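Local structure of chitosanase (Bacillus subtilis subsp. subtilis str. 168, 7C6C) at residues Glu31-Tyr39 / Asn197-Arg205; Gly42-Asp52 / Gln110-Tyr118. The protein hydrolyses internal beta-(1->4) linkages between D-glucosamine units of partly acetylated chitosan, as an endo-acting glycosidase of family 46. All coordinates share one frame; numbering follows the deposited sequence. Where two conformers were deposited one is given.

In the fold
From the N terminus the chain passes helix 5-20, which carries E19, the predicted proton donor, and enters the small antiparallel sheet 30-32, 39-41, 46-47. The turn after the first strand bears D35 and enters contact 1; the third strand and the turns beside it enter contact 2. Contact 2 closes first, when helix 104-128 packs on residues 42-52. Contact 1 closes only at residues 197-205, after a mainly helical course, so the shorter loop lies within the longer one. Both meet at the sheet, where the N of Y39 probably bonds T48 OG1 and the N of A49 the carbonyl O of R37. They tie strand 46-47 and its turn to the long helix, the D35 turn to 197-205.

Contact 1 (Glu31-Tyr39 / Asn197-Arg205); sequences ERLDDGRGY and NHDTRDEWR
R37 reaches across to T200, just before helix 201-205, and to W204 within it. Its NH1 donates to T200 OG1 at 2.8 Å, close to the guanidinium plane. The same nitrogen forms a salt bridge to D35 OD2 at 2.9 Å, so this nitrogen bonds two oxygens, one with each hydrogen. Arginine suits the place because its chain, extended from CG to NE, spans the gap and ends in a flat multiple donor. NH2 lies 3.4 Å from W204 CZ2, with guanidinium and indole planes 17° apart. A water bridges the segments, donating to D35 O and accepting from N197 ND2.

The closest backbone approach is a CA-H...O contact, D35 CA to D199 O at 3.3 Å. At positive phi, G36 lets D199 OD2 lie 4.1 Å from its CA. The L33 methyl CD1 packs against the E203 carboxylate, 3.9 Å from OE2.

D35 is probably the catalytic nucleophile. With CG between its backbone N and carbonyl carbon (chi1 62°), its OD1 also accepts from R37 N, 3.1 Å away, closing an Asx turn. The arrangement is consistent with an active-site turn of family 46, its carboxylate probably positioned by R37, which T200 holds in turn.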
loop_
_atom_site.group_PDB
_atom_site.type_symbol
_atom_site.label_atom_id
_atom_site.label_comp_id
_atom_site.label_asym_id
_atom_site.label_seq_id
_atom_site.Cartn_x
_atom_site.Cartn_y
_atom_site.Cartn_z
ATOM N N GLU A 31 -0.899 -2.941 14.290
ATOM C CA GLU A 31 -0.585 -1.786 15.113
ATOM C C GLU A 31 -1.668 -0.728 14.962
ATOM O O GLU A 31 -2.175 -0.504 13.865
ATOM C CB GLU A 31 0.758 -1.191 14.678
ATOM C CG GLU A 31 1.353 -0.241 15.685
ATOM C CD GLU A 31 2.764 0.199 15.326
ATOM O OE1 GLU A 31 3.262 -0.161 14.240
ATOM O OE2 GLU A 31 3.382 0.908 16.145
ATOM N N ARG A 32 -2.001 -0.071 16.070
ATOM C CA ARG A 32 -2.796 1.148 16.053
ATOM C C ARG A 32 -1.859 2.313 15.767
ATOM O O ARG A 32 -0.934 2.568 16.543
ATOM C CB ARG A 32 -3.378 1.361 17.445
ATOM C CG ARG A 32 -4.855 1.285 17.582
ATOM C CD ARG A 32 -5.307 1.904 18.923
ATOM N NE ARG A 32 -5.628 3.326 18.787
ATOM C CZ ARG A 32 -6.757 3.800 18.259
ATOM N NH1 ARG A 32 -7.715 2.974 17.861
ATOM N NH2 ARG A 32 -6.929 5.107 18.123
ATOM N N LEU A 33 -2.090 3.032 14.672
ATOM C CA LEU A 33 -1.220 4.146 14.313
ATOM C C LEU A 33 -1.786 5.501 14.703
ATOM O O LEU A 33 -1.118 6.517 14.487
ATOM C CB LEU A 33 -0.903 4.118 12.820
ATOM C CG LEU A 33 -0.188 2.839 12.383
ATOM C CD1 LEU A 33 0.047 2.840 10.886
ATOM C CD2 LEU A 33 1.126 2.639 13.145
ATOM N N ASP A 34 -2.988 5.545 15.274
ATOM C CA ASP A 34 -3.647 6.808 15.607
ATOM C C ASP A 34 -3.784 7.708 14.385
ATOM O O ASP A 34 -3.632 8.929 14.459
ATOM C CB ASP A 34 -2.988 7.517 16.788
ATOM C CG ASP A 34 -3.225 6.782 18.081
ATOM O OD1 ASP A 34 -4.403 6.661 18.483
ATOM O OD2 ASP A 34 -2.243 6.283 18.664
ATOM N N ASP A 35 -4.094 7.084 13.251
ATOM C CA ASP A 35 -4.300 7.770 11.987
ATOM C C ASP A 35 -5.763 7.754 11.581
ATOM O O ASP A 35 -6.080 7.952 10.401
ATOM C CB ASP A 35 -3.436 7.137 10.896
ATOM C CG ASP A 35 -3.785 5.678 10.644
ATOM O OD1 ASP A 35 -4.516 5.071 11.462
ATOM O OD2 ASP A 35 -3.325 5.152 9.614
ATOM N N GLY A 36 -6.656 7.494 12.538
ATOM C CA GLY A 36 -8.068 7.403 12.271
ATOM C C GLY A 36 -8.514 6.093 11.672
ATOM O O GLY A 36 -9.718 5.912 11.450
ATOM N N ARG A 37 -7.595 5.165 11.409
ATOM C CA ARG A 37 -7.934 3.960 10.662
ATOM C C ARG A 37 -8.099 2.728 11.542
ATOM O O ARG A 37 -8.285 1.627 11.015
ATOM C CB ARG A 37 -6.934 3.723 9.526
ATOM C CG ARG A 37 -6.893 4.886 8.541
ATOM C CD ARG A 37 -6.082 4.536 7.308
ATOM N NE ARG A 37 -6.065 5.628 6.338
ATOM C CZ ARG A 37 -5.145 6.587 6.309
ATOM N NH1 ARG A 37 -4.159 6.592 7.196
ATOM N NH2 ARG A 37 -5.214 7.539 5.390
ATOM N N GLY A 38 -8.057 2.888 12.864
ATOM C CA GLY A 38 -8.212 1.742 13.751
ATOM C C GLY A 38 -6.920 0.961 13.817
ATOM O O GLY A 38 -5.856 1.526 14.068
ATOM N N TYR A 39 -7.001 -0.350 13.613
ATOM C CA TYR A 39 -5.805 -1.178 13.523
ATOM C C TYR A 39 -5.356 -1.264 12.072
ATOM O O TYR A 39 -6.180 -1.443 11.166
ATOM C CB TYR A 39 -6.094 -2.600 13.995
ATOM C CG TYR A 39 -6.042 -2.860 15.483
ATOM C CD1 TYR A 39 -4.965 -2.457 16.255
ATOM C CD2 TYR A 39 -7.077 -3.554 16.103
ATOM C CE1 TYR A 39 -4.920 -2.734 17.612
ATOM C CE2 TYR A 39 -7.037 -3.836 17.445
ATOM C CZ TYR A 39 -5.964 -3.417 18.201
ATOM O OH TYR A 39 -5.938 -3.719 19.544
ATOM N N ASN A 197 -7.000 14.669 4.561
ATOM C CA ASN A 197 -7.462 13.940 5.739
ATOM C C ASN A 197 -6.525 14.269 6.895
ATOM O O ASN A 197 -5.393 13.779 6.955
ATOM C CB ASN A 197 -7.476 12.450 5.420
ATOM C CG ASN A 197 -7.699 11.579 6.637
ATOM O OD1 ASN A 197 -8.175 12.035 7.674
ATOM N ND2 ASN A 197 -7.369 10.303 6.508
ATOM N N HIS A 198 -6.999 15.108 7.822
ATOM C CA HIS A 198 -6.150 15.533 8.929
ATOM C C HIS A 198 -5.783 14.381 9.853
ATOM O O HIS A 198 -4.746 14.447 10.520
ATOM C CB HIS A 198 -6.825 16.643 9.729
ATOM C CG HIS A 198 -7.034 17.905 8.954
ATOM N ND1 HIS A 198 -7.711 18.990 9.466
ATOM C CD2 HIS A 198 -6.655 18.252 7.701
ATOM C CE1 HIS A 198 -7.741 19.953 8.560
ATOM N NE2 HIS A 198 -7.108 19.531 7.482
ATOM N N ASP A 199 -6.612 13.327 9.910
ATOM C CA ASP A 199 -6.343 12.209 10.813
ATOM C C ASP A 199 -4.983 11.581 10.529
ATOM O O ASP A 199 -4.346 11.034 11.438
ATOM C CB ASP A 199 -7.402 11.106 10.642
ATOM C CG ASP A 199 -8.782 11.494 11.149
ATOM O OD1 ASP A 199 -8.899 12.472 11.918
ATOM O OD2 ASP A 199 -9.757 10.779 10.796
ATOM N N THR A 200 -4.534 11.624 9.276
ATOM C CA THR A 200 -3.382 10.853 8.830
ATOM C C THR A 200 -2.114 11.694 8.674
ATOM O O THR A 200 -1.104 11.191 8.174
ATOM C CB THR A 200 -3.721 10.103 7.532
ATOM O OG1 THR A 200 -2.760 9.061 7.315
ATOM C CG2 THR A 200 -3.741 11.042 6.320
ATOM N N ARG A 201 -2.163 12.960 9.071
ATOM C CA ARG A 201 -1.016 13.855 8.924
ATOM C C ARG A 201 0.262 13.369 9.570
ATOM O O ARG A 201 1.302 13.314 8.929
ATOM C CB ARG A 201 -1.328 15.220 9.529
ATOM C CG ARG A 201 -2.246 16.089 8.713
ATOM C CD ARG A 201 -2.737 17.227 9.593
ATOM N NE ARG A 201 -3.247 18.352 8.828
ATOM C CZ ARG A 201 -3.927 19.360 9.359
ATOM N NH1 ARG A 201 -4.352 20.347 8.585
ATOM N NH2 ARG A 201 -4.185 19.374 10.659
ATOM N N ASP A 202 0.188 13.038 10.849
ATOM C CA ASP A 202 1.384 12.619 11.579
ATOM C C ASP A 202 2.030 11.407 10.924
ATOM O O ASP A 202 3.245 11.381 10.695
ATOM C CB ASP A 202 1.036 12.282 13.032
ATOM C CG ASP A 202 0.905 13.504 13.918
ATOM O OD1 ASP A 202 1.119 14.639 13.444
ATOM O OD2 ASP A 202 0.576 13.315 15.108
ATOM N N GLU A 203 1.231 10.387 10.620
ATOM C CA GLU A 203 1.789 9.169 10.053
ATOM C C GLU A 203 2.326 9.406 8.648
ATOM O O GLU A 203 3.409 8.920 8.301
ATOM C CB GLU A 203 0.736 8.061 10.067
ATOM C CG GLU A 203 1.266 6.706 9.625
ATOM C CD GLU A 203 2.263 6.098 10.607
ATOM O OE1 GLU A 203 2.277 6.492 11.791
ATOM O OE2 GLU A 203 3.052 5.229 10.182
ATOM N N TRP A 204 1.603 10.173 7.832
ATOM C CA TRP A 204 2.017 10.328 6.443
ATOM C C TRP A 204 3.246 11.219 6.320
ATOM O O TRP A 204 4.112 10.975 5.475
ATOM C CB TRP A 204 0.857 10.838 5.596
ATOM C CG TRP A 204 -0.070 9.739 5.188
ATOM C CD1 TRP A 204 -0.102 8.461 5.680
ATOM C CD2 TRP A 204 -1.077 9.810 4.180
ATOM N NE1 TRP A 204 -1.080 7.739 5.040
ATOM C CE2 TRP A 204 -1.689 8.545 4.111
ATOM C CE3 TRP A 204 -1.521 10.828 3.326
ATOM C CZ2 TRP A 204 -2.726 8.267 3.224
ATOM C CZ3 TRP A 204 -2.540 10.549 2.440
ATOM C CH2 TRP A 204 -3.143 9.282 2.403
ATOM N N ARG A 205 3.361 12.214 7.189
ATOM C CA ARG A 205 4.529 13.086 7.161
ATOM C C ARG A 205 5.791 12.275 7.462
ATOM O O ARG A 205 6.849 12.544 6.913
ATOM C CB ARG A 205 4.361 14.263 8.133
ATOM C CG ARG A 205 3.561 15.411 7.532
ATOM C CD ARG A 205 3.153 16.484 8.540
ATOM N NE ARG A 205 2.192 17.405 7.931
ATOM C CZ ARG A 205 1.274 18.108 8.592
ATOM N NH1 ARG A 205 0.453 18.905 7.926
ATOM N NH2 ARG A 205 1.179 18.034 9.910
HETATM O O HOH W 1 -8.148 8.408 8.634
#

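Contact 2 (Gly42-Asp52 / Gln110-Tyr118); sequences GRAGFTTATGD and QDKVNDHLY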
loop_
_atom_site.group_PDB
_atom_site.type_symbol
_atom_site.label_atom_id
_atom_site.label_comp_id
_atom_site.label_asym_id
_atom_site.label_seq_id
_atom_site.Cartn_x
_atom_site.Cartn_y
_atom_site.Cartn_z
ATOM N N GLY A 42 -1.206 -6.617 8.755
ATOM C CA GLY A 42 -0.772 -7.486 7.677
ATOM C C GLY A 42 -0.008 -6.802 6.553
ATOM O O GLY A 42 0.482 -5.675 6.673
ATOM N N ARG A 43 0.077 -7.523 5.430
ATOM C CA ARG A 43 1.035 -7.162 4.385
ATOM C C ARG A 43 0.732 -5.810 3.761
ATOM O O ARG A 43 1.653 -5.095 3.365
ATOM C CB ARG A 43 1.113 -8.252 3.309
ATOM C CG ARG A 43 -0.184 -8.536 2.560
ATOM C CD ARG A 43 0.045 -9.325 1.279
ATOM N NE ARG A 43 0.767 -8.516 0.307
ATOM C CZ ARG A 43 1.350 -8.999 -0.785
ATOM N NH1 ARG A 43 1.281 -10.296 -1.056
ATOM N NH2 ARG A 43 2.008 -8.191 -1.605
ATOM N N ALA A 44 -0.542 -5.458 3.630
ATOM C CA ALA A 44 -0.936 -4.232 2.958
ATOM C C ALA A 44 -1.304 -3.122 3.924
ATOM O O ALA A 44 -1.793 -2.076 3.488
ATOM C CB ALA A 44 -2.101 -4.502 2.008
ATOM N N GLY A 45 -1.105 -3.326 5.221
ATOM C CA GLY A 45 -1.680 -2.378 6.156
ATOM C C GLY A 45 -3.181 -2.283 5.999
ATOM O O GLY A 45 -3.735 -1.178 5.954
ATOM N N PHE A 46 -3.849 -3.430 5.872
ATOM C CA PHE A 46 -5.306 -3.454 5.860
ATOM C C PHE A 46 -5.824 -2.843 7.160
ATOM O O PHE A 46 -5.352 -3.195 8.242
ATOM C CB PHE A 46 -5.793 -4.905 5.801
ATOM C CG PHE A 46 -5.185 -5.760 4.701
ATOM C CD1 PHE A 46 -5.672 -5.711 3.403
ATOM C CD2 PHE A 46 -4.200 -6.703 5.003
ATOM C CE1 PHE A 46 -5.155 -6.540 2.426
ATOM C CE2 PHE A 46 -3.692 -7.530 4.021
ATOM C CZ PHE A 46 -4.170 -7.448 2.735
ATOM N N THR A 47 -6.816 -1.962 7.079
ATOM C CA THR A 47 -7.257 -1.262 8.279
ATOM C C THR A 47 -8.685 -1.630 8.662
ATOM O O THR A 47 -9.507 -2.003 7.821
ATOM C CB THR A 47 -7.116 0.257 8.142
ATOM O OG1 THR A 47 -7.840 0.705 6.991
ATOM C CG2 THR A 47 -5.650 0.664 8.015
ATOM N N THR A 48 -8.981 -1.494 9.955
ATOM C CA THR A 48 -10.317 -1.802 10.446
ATOM C C THR A 48 -11.334 -0.694 10.175
ATOM O O THR A 48 -12.529 -0.980 10.151
ATOM C CB THR A 48 -10.280 -2.195 11.930
ATOM O OG1 THR A 48 -9.648 -1.171 12.706
ATOM C CG2 THR A 48 -9.516 -3.485 12.122
ATOM N N ALA A 49 -10.906 0.552 9.946
ATOM C CA ALA A 49 -11.869 1.606 9.629
ATOM C C ALA A 49 -12.358 1.546 8.184
ATOM O O ALA A 49 -13.457 2.029 7.896
ATOM C CB ALA A 49 -11.267 2.987 9.896
ATOM N N THR A 50 -11.568 0.979 7.263
ATOM C CA THR A 50 -11.871 1.060 5.834
ATOM C C THR A 50 -12.665 -0.119 5.309
ATOM O O THR A 50 -13.253 -0.018 4.227
ATOM C CB THR A 50 -10.598 1.098 5.000
ATOM O OG1 THR A 50 -9.863 -0.116 5.212
ATOM C CG2 THR A 50 -9.769 2.307 5.359
ATOM N N GLY A 51 -12.670 -1.239 6.010
ATOM C CA GLY A 51 -13.275 -2.432 5.475
ATOM C C GLY A 51 -12.294 -3.423 4.889
ATOM O O GLY A 51 -12.672 -4.580 4.672
ATOM N N ASP A 52 -11.041 -3.028 4.647
ATOM C CA ASP A 52 -10.179 -3.996 3.986
ATOM C C ASP A 52 -9.686 -5.078 4.933
ATOM O O ASP A 52 -9.541 -6.226 4.500
ATOM C CB ASP A 52 -9.090 -3.359 3.112
ATOM C CG ASP A 52 -8.135 -2.494 3.884
ATOM O OD1 ASP A 52 -8.461 -2.083 5.011
ATOM O OD2 ASP A 52 -7.040 -2.217 3.346
ATOM N N GLN A 110 -4.806 -12.922 2.771
ATOM C CA GLN A 110 -4.209 -11.600 2.596
ATOM C C GLN A 110 -3.742 -11.379 1.163
ATOM O O GLN A 110 -3.921 -10.289 0.607
ATOM C CB GLN A 110 -3.048 -11.406 3.564
ATOM C CG GLN A 110 -3.460 -11.272 5.016
ATOM C CD GLN A 110 -2.311 -10.827 5.884
ATOM O OE1 GLN A 110 -1.589 -9.895 5.533
ATOM N NE2 GLN A 110 -2.120 -11.496 7.016
ATOM N N ASP A 111 -3.116 -12.387 0.554
ATOM C CA ASP A 111 -2.661 -12.235 -0.825
ATOM C C ASP A 111 -3.838 -11.999 -1.761
ATOM O O ASP A 111 -3.745 -11.203 -2.702
ATOM C CB ASP A 111 -1.890 -13.476 -1.277
ATOM C CG ASP A 111 -0.542 -13.625 -0.606
ATOM O OD1 ASP A 111 -0.043 -12.647 -0.013
ATOM O OD2 ASP A 111 0.028 -14.734 -0.700
ATOM N N LYS A 112 -4.953 -12.696 -1.529
ATOM C CA LYS A 112 -6.111 -12.538 -2.401
ATOM C C LYS A 112 -6.701 -11.137 -2.285
ATOM O O LYS A 112 -7.002 -10.498 -3.297
ATOM C CB LYS A 112 -7.161 -13.599 -2.081
ATOM C CG LYS A 112 -8.420 -13.435 -2.900
ATOM C CD LYS A 112 -9.378 -14.615 -2.741
ATOM C CE LYS A 112 -10.812 -14.152 -2.471
ATOM N NZ LYS A 112 -11.825 -15.125 -2.951
ATOM N N VAL A 113 -6.881 -10.645 -1.058
ATOM C CA VAL A 113 -7.432 -9.303 -0.884
ATOM C C VAL A 113 -6.469 -8.256 -1.431
ATOM O O VAL A 113 -6.881 -7.303 -2.102
ATOM C CB VAL A 113 -7.812 -9.063 0.589
ATOM C CG1 VAL A 113 -8.325 -7.649 0.794
ATOM C CG2 VAL A 113 -8.872 -10.064 1.001
ATOM N N ASN A 114 -5.166 -8.428 -1.180
ATOM C CA ASN A 114 -4.186 -7.506 -1.746
ATOM C C ASN A 114 -4.267 -7.480 -3.263
ATOM O O ASN A 114 -4.184 -6.412 -3.882
ATOM C CB ASN A 114 -2.780 -7.899 -1.312
ATOM C CG ASN A 114 -1.734 -7.010 -1.935
ATOM O OD1 ASN A 114 -1.622 -5.839 -1.575
ATOM N ND2 ASN A 114 -0.980 -7.542 -2.896
ATOM N N ASP A 115 -4.420 -8.651 -3.882
ATOM C CA ASP A 115 -4.477 -8.701 -5.337
ATOM C C ASP A 115 -5.707 -7.964 -5.851
ATOM O O ASP A 115 -5.631 -7.189 -6.815
ATOM C CB ASP A 115 -4.483 -10.161 -5.789
ATOM C CG ASP A 115 -4.435 -10.303 -7.287
ATOM O OD1 ASP A 115 -3.431 -9.874 -7.889
ATOM O OD2 ASP A 115 -5.400 -10.845 -7.861
ATOM N N HIS A 116 -6.848 -8.182 -5.200
ATOM C CA HIS A 116 -8.108 -7.634 -5.678
ATOM C C HIS A 116 -8.225 -6.141 -5.395
ATOM O O HIS A 116 -8.750 -5.393 -6.228
ATOM C CB HIS A 116 -9.258 -8.390 -5.015
ATOM C CG HIS A 116 -10.614 -7.927 -5.439
ATOM N ND1 HIS A 116 -11.073 -8.043 -6.735
ATOM C CD2 HIS A 116 -11.616 -7.346 -4.736
ATOM C CE1 HIS A 116 -12.300 -7.559 -6.809
ATOM N NE2 HIS A 116 -12.651 -7.124 -5.612
ATOM N N LEU A 117 -7.754 -5.690 -4.231
ATOM C CA LEU A 117 -7.938 -4.297 -3.839
ATOM C C LEU A 117 -6.800 -3.390 -4.272
ATOM O O LEU A 117 -7.021 -2.192 -4.476
ATOM C CB LEU A 117 -8.071 -4.177 -2.318
ATOM C CG LEU A 117 -9.297 -4.814 -1.660
ATOM C CD1 LEU A 117 -9.383 -4.369 -0.211
ATOM C CD2 LEU A 117 -10.579 -4.469 -2.400
ATOM N N TYR A 118 -5.581 -3.909 -4.398
ATOM C CA TYR A 118 -4.417 -3.052 -4.597
ATOM C C TYR A 118 -3.653 -3.377 -5.875
ATOM O O TYR A 118 -3.506 -2.500 -6.729
ATOM C CB TYR A 118 -3.502 -3.048 -3.357
ATOM C CG TYR A 118 -4.244 -2.954 -2.035
ATOM C CD1 TYR A 118 -5.125 -1.907 -1.771
ATOM C CD2 TYR A 118 -4.070 -3.920 -1.054
ATOM C CE1 TYR A 118 -5.814 -1.833 -0.560
ATOM C CE2 TYR A 118 -4.754 -3.852 0.148
ATOM C CZ TYR A 118 -5.617 -2.812 0.393
ATOM O OH TYR A 118 -6.275 -2.765 1.599
HETATM O O HOH W 2 0.433 -5.696 0.264
#
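The three-stranded antiparallel sheet rests here against the long helix 104-128, through the type I turn G42-G45 and strand 46-47. At the turn, R43 N donates to Q110 OE1 at 2.9 Å, nearly along the C=O axis. G42, with positive phi, leaves room for this amide oxygen, which lies 3.3 Å from G42 CA; Q110 NE2 is held by Y27 O.

The R43 side chain then crosses the face of the helix. Its NH1 makes a salt bridge to D111 OD1, 2.9 Å away, in the guanidinium plane but well above that of the carboxylate; Y27 OH also bonds this oxygen, and R43 NH2 pairs with E12. The N114 amide stacks over one guanidinium face, planes 16° apart, swung there by a CG anti to the backbone N (chi1 177°). N114 ND2 bonds Y141 OH, while a water joins N114 OD1 to R43 NE. Arginine suits this site by offering both an edge to acids and a face to an amide.

This sheet-on-helix packing lies near the catalytic centre: the A44 side chain is about 7 Å from that of E19, the predicted proton donor. Between strand and helix, the flat F46 ring places CE1 3.7 Å from V113 CG1, and its edge faces Q110 OE1. Y118 and D52 each adopt two conformers; in the ones described here the small A44 brings its CB beside Y118 CE2, D52 CB meets L117 CD1, and D52 OD1 accepts from T47 N at the bend into helix 52-63.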